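Local coordinates for protein alpha-1,4-endofucoidanase (Mariniflexile fucanivorans, PDB 6DLH) that acts as an endo-fucoidan hydrolase of glycoside hydrolase family 107, cutting alpha-1,4 linkages in fucoidan, and carries calcium ions in its catalytic and Ig-like parts, at residues Pro530-Asn535 against Leu612-Glu617; Asp575-Thr580 against Phe603-Ser608. One frame throughout, in Å; residues are numbered along the deposited sequence.

Interaction 1: Pro530-Asn535 against Leu612-Glu617; sequences PVWFSN and LSSDTE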
loop_
_atom_site.group_PDB
_atom_site.type_symbol
_atom_site.label_atom_id
_atom_site.label_comp_id
_atom_site.label_asym_id
_atom_site.label_seq_id
_atom_site.Cartn_x
_atom_site.Cartn_y
_atom_site.Cartn_z
ATOM N N PRO A 530 -2.599 -28.338 -11.010
ATOM C CA PRO A 530 -2.471 -26.888 -11.154
ATOM C C PRO A 530 -1.707 -26.616 -12.448
ATOM O O PRO A 530 -0.792 -27.365 -12.778
ATOM C CB PRO A 530 -1.674 -26.487 -9.906
ATOM C CG PRO A 530 -0.822 -27.704 -9.613
ATOM C CD PRO A 530 -1.688 -28.890 -9.994
ATOM N N VAL A 531 -2.103 -25.553 -13.167
ATOM C CA VAL A 531 -1.669 -25.321 -14.540
ATOM C C VAL A 531 -1.103 -23.910 -14.702
ATOM O O VAL A 531 -1.584 -22.969 -14.078
ATOM C CB VAL A 531 -2.816 -25.564 -15.543
ATOM C CG1 VAL A 531 -3.120 -27.040 -15.738
ATOM C CG2 VAL A 531 -4.075 -24.791 -15.180
ATOM N N TRP A 532 -0.101 -23.777 -15.580
ATOM C CA TRP A 532 0.408 -22.483 -16.014
ATOM C C TRP A 532 -0.456 -21.920 -17.145
ATOM O O TRP A 532 -1.211 -22.654 -17.779
ATOM C CB TRP A 532 1.871 -22.605 -16.452
ATOM C CG TRP A 532 2.835 -22.948 -15.359
ATOM C CD1 TRP A 532 3.270 -24.194 -15.008
ATOM C CD2 TRP A 532 3.523 -22.028 -14.493
ATOM N NE1 TRP A 532 4.173 -24.116 -13.982
ATOM C CE2 TRP A 532 4.345 -22.800 -13.639
ATOM C CE3 TRP A 532 3.513 -20.635 -14.341
ATOM C CZ2 TRP A 532 5.151 -22.223 -12.658
ATOM C CZ3 TRP A 532 4.310 -20.068 -13.371
ATOM C CH2 TRP A 532 5.118 -20.851 -12.546
ATOM N N PHE A 533 -0.337 -20.606 -17.390
ATOM C CA PHE A 533 -1.119 -19.927 -18.414
ATOM C C PHE A 533 -0.693 -20.397 -19.808
ATOM O O PHE A 533 -1.541 -20.711 -20.640
ATOM C CB PHE A 533 -1.045 -18.403 -18.254
ATOM C CG PHE A 533 -1.648 -17.622 -19.396
ATOM C CD1 PHE A 533 -3.024 -17.473 -19.510
ATOM C CD2 PHE A 533 -0.838 -17.057 -20.373
ATOM C CE1 PHE A 533 -3.574 -16.770 -20.573
ATOM C CE2 PHE A 533 -1.389 -16.359 -21.439
ATOM C CZ PHE A 533 -2.756 -16.215 -21.538
ATOM N N SER A 534 0.623 -20.454 -20.040
ATOM C CA SER A 534 1.167 -20.909 -21.308
ATOM C C SER A 534 2.577 -21.466 -21.126
ATOM O O SER A 534 3.162 -21.389 -20.045
ATOM C CB SER A 534 1.137 -19.815 -22.346
ATOM O OG SER A 534 2.087 -18.812 -22.040
ATOM N N ASN A 535 3.101 -22.027 -22.221
ATOM C CA ASN A 535 4.402 -22.664 -22.270
ATOM C C ASN A 535 4.939 -22.537 -23.695
ATOM O O ASN A 535 4.403 -23.163 -24.605
ATOM C CB ASN A 535 4.307 -24.130 -21.834
ATOM C CG ASN A 535 5.653 -24.813 -21.718
ATOM O OD1 ASN A 535 6.700 -24.167 -21.793
ATOM N ND2 ASN A 535 5.631 -26.125 -21.537
ATOM N N LEU A 612 -0.485 -32.926 -7.123
ATOM C CA LEU A 612 -0.134 -32.880 -8.539
ATOM C C LEU A 612 0.564 -31.557 -8.850
ATOM O O LEU A 612 0.418 -30.585 -8.104
ATOM C CB LEU A 612 -1.397 -33.052 -9.396
ATOM C CG LEU A 612 -2.219 -34.314 -9.134
ATOM C CD1 LEU A 612 -3.583 -34.233 -9.806
ATOM C CD2 LEU A 612 -1.472 -35.558 -9.585
ATOM N N SER A 613 1.309 -31.537 -9.966
ATOM C CA SER A 613 2.038 -30.359 -10.410
ATOM C C SER A 613 2.186 -30.352 -11.934
ATOM O O SER A 613 1.778 -31.302 -12.598
ATOM C CB SER A 613 3.371 -30.265 -9.726
ATOM O OG SER A 613 4.204 -31.348 -10.092
ATOM N N SER A 614 2.756 -29.259 -12.469
ATOM C CA SER A 614 3.037 -29.088 -13.887
ATOM C C SER A 614 4.118 -28.027 -14.082
ATOM O O SER A 614 4.270 -27.136 -13.252
ATOM C CB SER A 614 1.783 -28.764 -14.676
ATOM O OG SER A 614 1.269 -27.480 -14.347
ATOM N N ASP A 615 4.865 -28.131 -15.184
ATOM C CA ASP A 615 5.994 -27.249 -15.434
ATOM C C ASP A 615 5.663 -26.285 -16.571
ATOM O O ASP A 615 4.701 -26.482 -17.313
ATOM C CB ASP A 615 7.271 -28.037 -15.748
ATOM C CG ASP A 615 7.698 -29.004 -14.656
ATOM O OD1 ASP A 615 7.630 -28.629 -13.464
ATOM O OD2 ASP A 615 8.108 -30.128 -15.005
ATOM N N THR A 616 6.462 -25.216 -16.662
ATOM C CA THR A 616 6.505 -24.352 -17.829
ATOM C C THR A 616 7.932 -23.844 -18.008
ATOM O O THR A 616 8.763 -23.992 -17.116
ATOM C CB THR A 616 5.498 -23.199 -17.743
ATOM O OG1 THR A 616 5.364 -22.674 -19.064
ATOM C CG2 THR A 616 5.931 -22.094 -16.805
ATOM N N GLU A 617 8.197 -23.254 -19.176
ATOM C CA GLU A 617 9.485 -22.644 -19.461
ATOM C C GLU A 617 9.299 -21.132 -19.413
ATOM O O GLU A 617 8.381 -20.604 -20.042
ATOM C CB GLU A 617 10.020 -23.121 -20.815
ATOM C CG GLU A 617 11.250 -22.358 -21.285
ATOM C CD GLU A 617 11.725 -22.609 -22.711
ATOM O OE1 GLU A 617 11.013 -23.309 -23.479
ATOM O OE2 GLU A 617 12.814 -22.095 -23.060
HETATM O O HOH W 1 0.572 -26.289 -16.751
#

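Interaction 2: Asp575-Thr580 against Phe603-Ser608; sequences DWLVLT and FTFNVS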
loop_
_atom_site.group_PDB
_atom_site.type_symbol
_atom_site.label_atom_id
_atom_site.label_comp_id
_atom_site.label_asym_id
_atom_site.label_seq_id
_atom_site.Cartn_x
_atom_site.Cartn_y
_atom_site.Cartn_z
ATOM N N ASP A 575 21.569 -18.952 -12.354
ATOM C CA ASP A 575 21.470 -18.782 -10.911
ATOM C C ASP A 575 20.854 -17.432 -10.542
ATOM O O ASP A 575 20.207 -17.324 -9.502
ATOM C CB ASP A 575 22.833 -18.949 -10.227
ATOM C CG ASP A 575 23.466 -20.321 -10.406
ATOM O OD1 ASP A 575 22.930 -21.298 -9.838
ATOM O OD2 ASP A 575 24.498 -20.401 -11.107
ATOM N N TRP A 576 21.057 -16.414 -11.391
ATOM C CA TRP A 576 20.779 -15.023 -11.053
ATOM C C TRP A 576 19.314 -14.785 -10.685
ATOM O O TRP A 576 19.025 -13.938 -9.845
ATOM C CB TRP A 576 21.248 -14.066 -12.154
ATOM C CG TRP A 576 20.417 -14.090 -13.403
ATOM C CD1 TRP A 576 20.690 -14.775 -14.550
ATOM C CD2 TRP A 576 19.188 -13.380 -13.647
ATOM N NE1 TRP A 576 19.718 -14.546 -15.487
ATOM C CE2 TRP A 576 18.782 -13.696 -14.963
ATOM C CE3 TRP A 576 18.388 -12.513 -12.890
ATOM C CZ2 TRP A 576 17.618 -13.178 -15.531
ATOM C CZ3 TRP A 576 17.233 -12.008 -13.448
ATOM C CH2 TRP A 576 16.857 -12.332 -14.753
ATOM N N LEU A 577 18.394 -15.507 -11.332
ATOM C CA LEU A 577 16.973 -15.304 -11.099
ATOM C C LEU A 577 16.598 -15.822 -9.709
ATOM O O LEU A 577 16.891 -16.964 -9.359
ATOM C CB LEU A 577 16.163 -15.981 -12.212
ATOM C CG LEU A 577 14.663 -15.681 -12.221
ATOM C CD1 LEU A 577 14.384 -14.221 -12.560
ATOM C CD2 LEU A 577 13.923 -16.603 -13.181
ATOM N N VAL A 578 15.960 -14.950 -8.920
ATOM C CA VAL A 578 15.522 -15.273 -7.572
ATOM C C VAL A 578 13.996 -15.305 -7.564
ATOM O O VAL A 578 13.355 -14.459 -8.181
ATOM C CB VAL A 578 16.071 -14.242 -6.562
ATOM C CG1 VAL A 578 15.463 -14.387 -5.172
ATOM C CG2 VAL A 578 17.592 -14.270 -6.490
ATOM N N LEU A 579 13.429 -16.295 -6.869
ATOM C CA LEU A 579 11.996 -16.396 -6.653
ATOM C C LEU A 579 11.708 -16.251 -5.158
ATOM O O LEU A 579 12.374 -16.875 -4.332
ATOM C CB LEU A 579 11.504 -17.753 -7.173
ATOM C CG LEU A 579 10.067 -18.128 -6.798
ATOM C CD1 LEU A 579 9.059 -17.374 -7.654
ATOM C CD2 LEU A 579 9.840 -19.631 -6.908
ATOM N N THR A 580 10.710 -15.422 -4.822
ATOM C CA THR A 580 10.232 -15.303 -3.454
ATOM C C THR A 580 8.712 -15.158 -3.470
ATOM O O THR A 580 8.137 -14.635 -4.422
ATOM C CB THR A 580 10.946 -14.173 -2.693
ATOM O OG1 THR A 580 10.882 -12.982 -3.473
ATOM C CG2 THR A 580 12.402 -14.463 -2.389
ATOM N N PHE A 603 14.361 -21.002 -18.223
ATOM C CA PHE A 603 14.155 -21.465 -16.858
ATOM C C PHE A 603 12.960 -22.414 -16.807
ATOM O O PHE A 603 12.005 -22.258 -17.572
ATOM C CB PHE A 603 13.849 -20.283 -15.928
ATOM C CG PHE A 603 14.833 -19.138 -15.967
ATOM C CD1 PHE A 603 14.665 -18.080 -16.852
ATOM C CD2 PHE A 603 15.924 -19.109 -15.109
ATOM C CE1 PHE A 603 15.572 -17.029 -16.883
ATOM C CE2 PHE A 603 16.831 -18.058 -15.144
ATOM C CZ PHE A 603 16.655 -17.020 -16.033
ATOM N N THR A 604 13.004 -23.377 -15.879
ATOM C CA THR A 604 11.845 -24.215 -15.614
ATOM C C THR A 604 11.199 -23.795 -14.295
ATOM O O THR A 604 11.899 -23.566 -13.312
ATOM C CB THR A 604 12.193 -25.712 -15.627
ATOM O OG1 THR A 604 12.734 -26.039 -16.907
ATOM C CG2 THR A 604 11.003 -26.611 -15.364
ATOM N N PHE A 605 9.859 -23.725 -14.288
ATOM C CA PHE A 605 9.108 -23.401 -13.086
ATOM C C PHE A 605 8.032 -24.454 -12.822
ATOM O O PHE A 605 7.246 -24.799 -13.706
ATOM C CB PHE A 605 8.600 -21.954 -13.137
ATOM C CG PHE A 605 9.635 -20.928 -12.743
ATOM C CD1 PHE A 605 10.564 -20.458 -13.665
ATOM C CD2 PHE A 605 9.699 -20.445 -11.441
ATOM C CE1 PHE A 605 11.526 -19.527 -13.298
ATOM C CE2 PHE A 605 10.661 -19.512 -11.076
ATOM C CZ PHE A 605 11.578 -19.061 -12.003
ATOM N N ASN A 606 8.015 -24.974 -11.590
ATOM C CA ASN A 606 6.998 -25.926 -11.171
ATOM C C ASN A 606 5.939 -25.201 -10.344
ATOM O O ASN A 606 6.277 -24.382 -9.497
ATOM C CB ASN A 606 7.593 -27.101 -10.386
ATOM C CG ASN A 606 6.555 -28.139 -10.011
ATOM O OD1 ASN A 606 6.212 -29.009 -10.814
ATOM N ND2 ASN A 606 6.043 -28.057 -8.793
ATOM N N VAL A 607 4.665 -25.513 -10.602
ATOM C CA VAL A 607 3.568 -25.118 -9.735
ATOM C C VAL A 607 2.916 -26.393 -9.201
ATOM O O VAL A 607 2.540 -27.262 -9.986
ATOM C CB VAL A 607 2.555 -24.203 -10.455
ATOM C CG1 VAL A 607 1.919 -24.876 -11.664
ATOM C CG2 VAL A 607 1.480 -23.676 -9.512
ATOM N N SER A 608 2.782 -26.487 -7.869
ATOM C CA SER A 608 2.284 -27.692 -7.223
ATOM C C SER A 608 1.144 -27.356 -6.263
ATOM O O SER A 608 1.086 -26.242 -5.744
ATOM C CB SER A 608 3.404 -28.407 -6.515
ATOM O OG SER A 608 2.879 -29.319 -5.561
#

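Interaction 1: Pro530-Asn535 against Leu612-Glu617
In an Ig-like beta-sandwich domain of the enzyme, Pro530-Asn535, which includes the short strand 531-532, runs beside strand 613-623, with Trp532 and Thr616 at the middle of the contact. The two backbones point nearly the same way, 19° apart, but they are joined largely through side chains. Pro530 opens the contact close to a bound calcium whose ligands include Asp560 and Asp609; its ring packs against the residue just ahead of the strand, CD lying 3.3 Å from Leu612 O. Ser614 is short enough for its hydroxyl to meet the neighbouring backbone at hydrogen-bonding distance: OG gives its proton to Pro530 O at 2.6 Å, in the carbonyl plane and on a lone pair, and also accepts a proton from a water that takes the N-H of Trp532. One short side chain thus holds Pro530 C=O directly and the N-H of Trp532 through a water. The indole of Trp532 lies across the side chain of Thr616 at about a right angle. Its NE1 reaches Ser614 O at 3.1 Å with a bent N-H...O angle of 138°, approaching from above the carbonyl plane; the same oxygen also serves the backbone bond to Val607. This bond satisfies the indole's one polar atom while the rest of the buried ring packs on Phe605 and Val607. Thr616 suits its place because its two branches do different work. With OG1 anti to the backbone N (chi1 -164°), the hydroxyl donates to Ser534 O at 2.7 Å, and the methyl CG2 is set over one face of the indole, 3.5 Å from the centroid of the five-membered ring, as a CH-pi contact. At the far end, Asn535 OD1 accepts the backbone N-H of Glu617 from above the plane of the amide's C=O, OD1 to N 3.2 Å.

Interaction 2: Asp575-Thr580 against Phe603-Ser608
The backbones of Asp575-Thr580 and Phe603-Ser608 head in roughly the same direction in facing layers of the beta-sandwich, with Leu577 CA 8.9 Å from Phe603 CA and Leu579 CA 9.9 Å from Phe605 CA, a separation filled by side chains alone. Leu577 is the central piece. Its CG stands anti to the backbone N (chi1 -171°), which carries the methyl CD2 across to the opposite layer, where it sits over the centre of the Phe603 ring, 3.7 Å from the centroid, in a CH-pi contact. The same methyl meets the edge of Phe605, 3.6 Å from CZ, so that one methyl serves two rings turned differently toward it. Leu579 CD2 adds a looser touch at that edge, 4.2 Å from Phe605 CE2. Phe603 in turn directs its own edge at the face of Trp576, an offset edge-to-face pair with planes at 82° and centroids 5.9 Å apart for the five-membered ring. The indole NE1 is bonded to Asn601 OD1, which helps to hold the ring's orientation. Were Phe603 cut back to an alanine, the Leu577 methyl would probably lose its ring face and Trp576 the edge that faces it, with a gap opened between the layers. Without polar groups pairing across it, the contact depends on shape and on burial of hydrocarbon, as expected for a sandwich core.

Overall arrangement
Following the chain, Pro530-Asn535 enters the Ig-like domain first, then Asp575-Thr580, Phe603-Ser608 and finally Leu612-Glu617. Interaction 2 closes a loop of 22 intervening residues, nested inside the 76-residue loop that interaction 1 closes. Strands 599-608 and 613-623 follow each other in the chain and are antiparallel neighbours in one four-stranded sheet, so the two contacts meet there: Thr616 O lies 3.0 Å from Phe605 N, probably hydrogen-bonded. From this shared pair, interaction 1 ties the domain's opening stretch, near its calcium site, to one strand, whereas interaction 2 reaches across the core from the other strand to the facing three-stranded sheet.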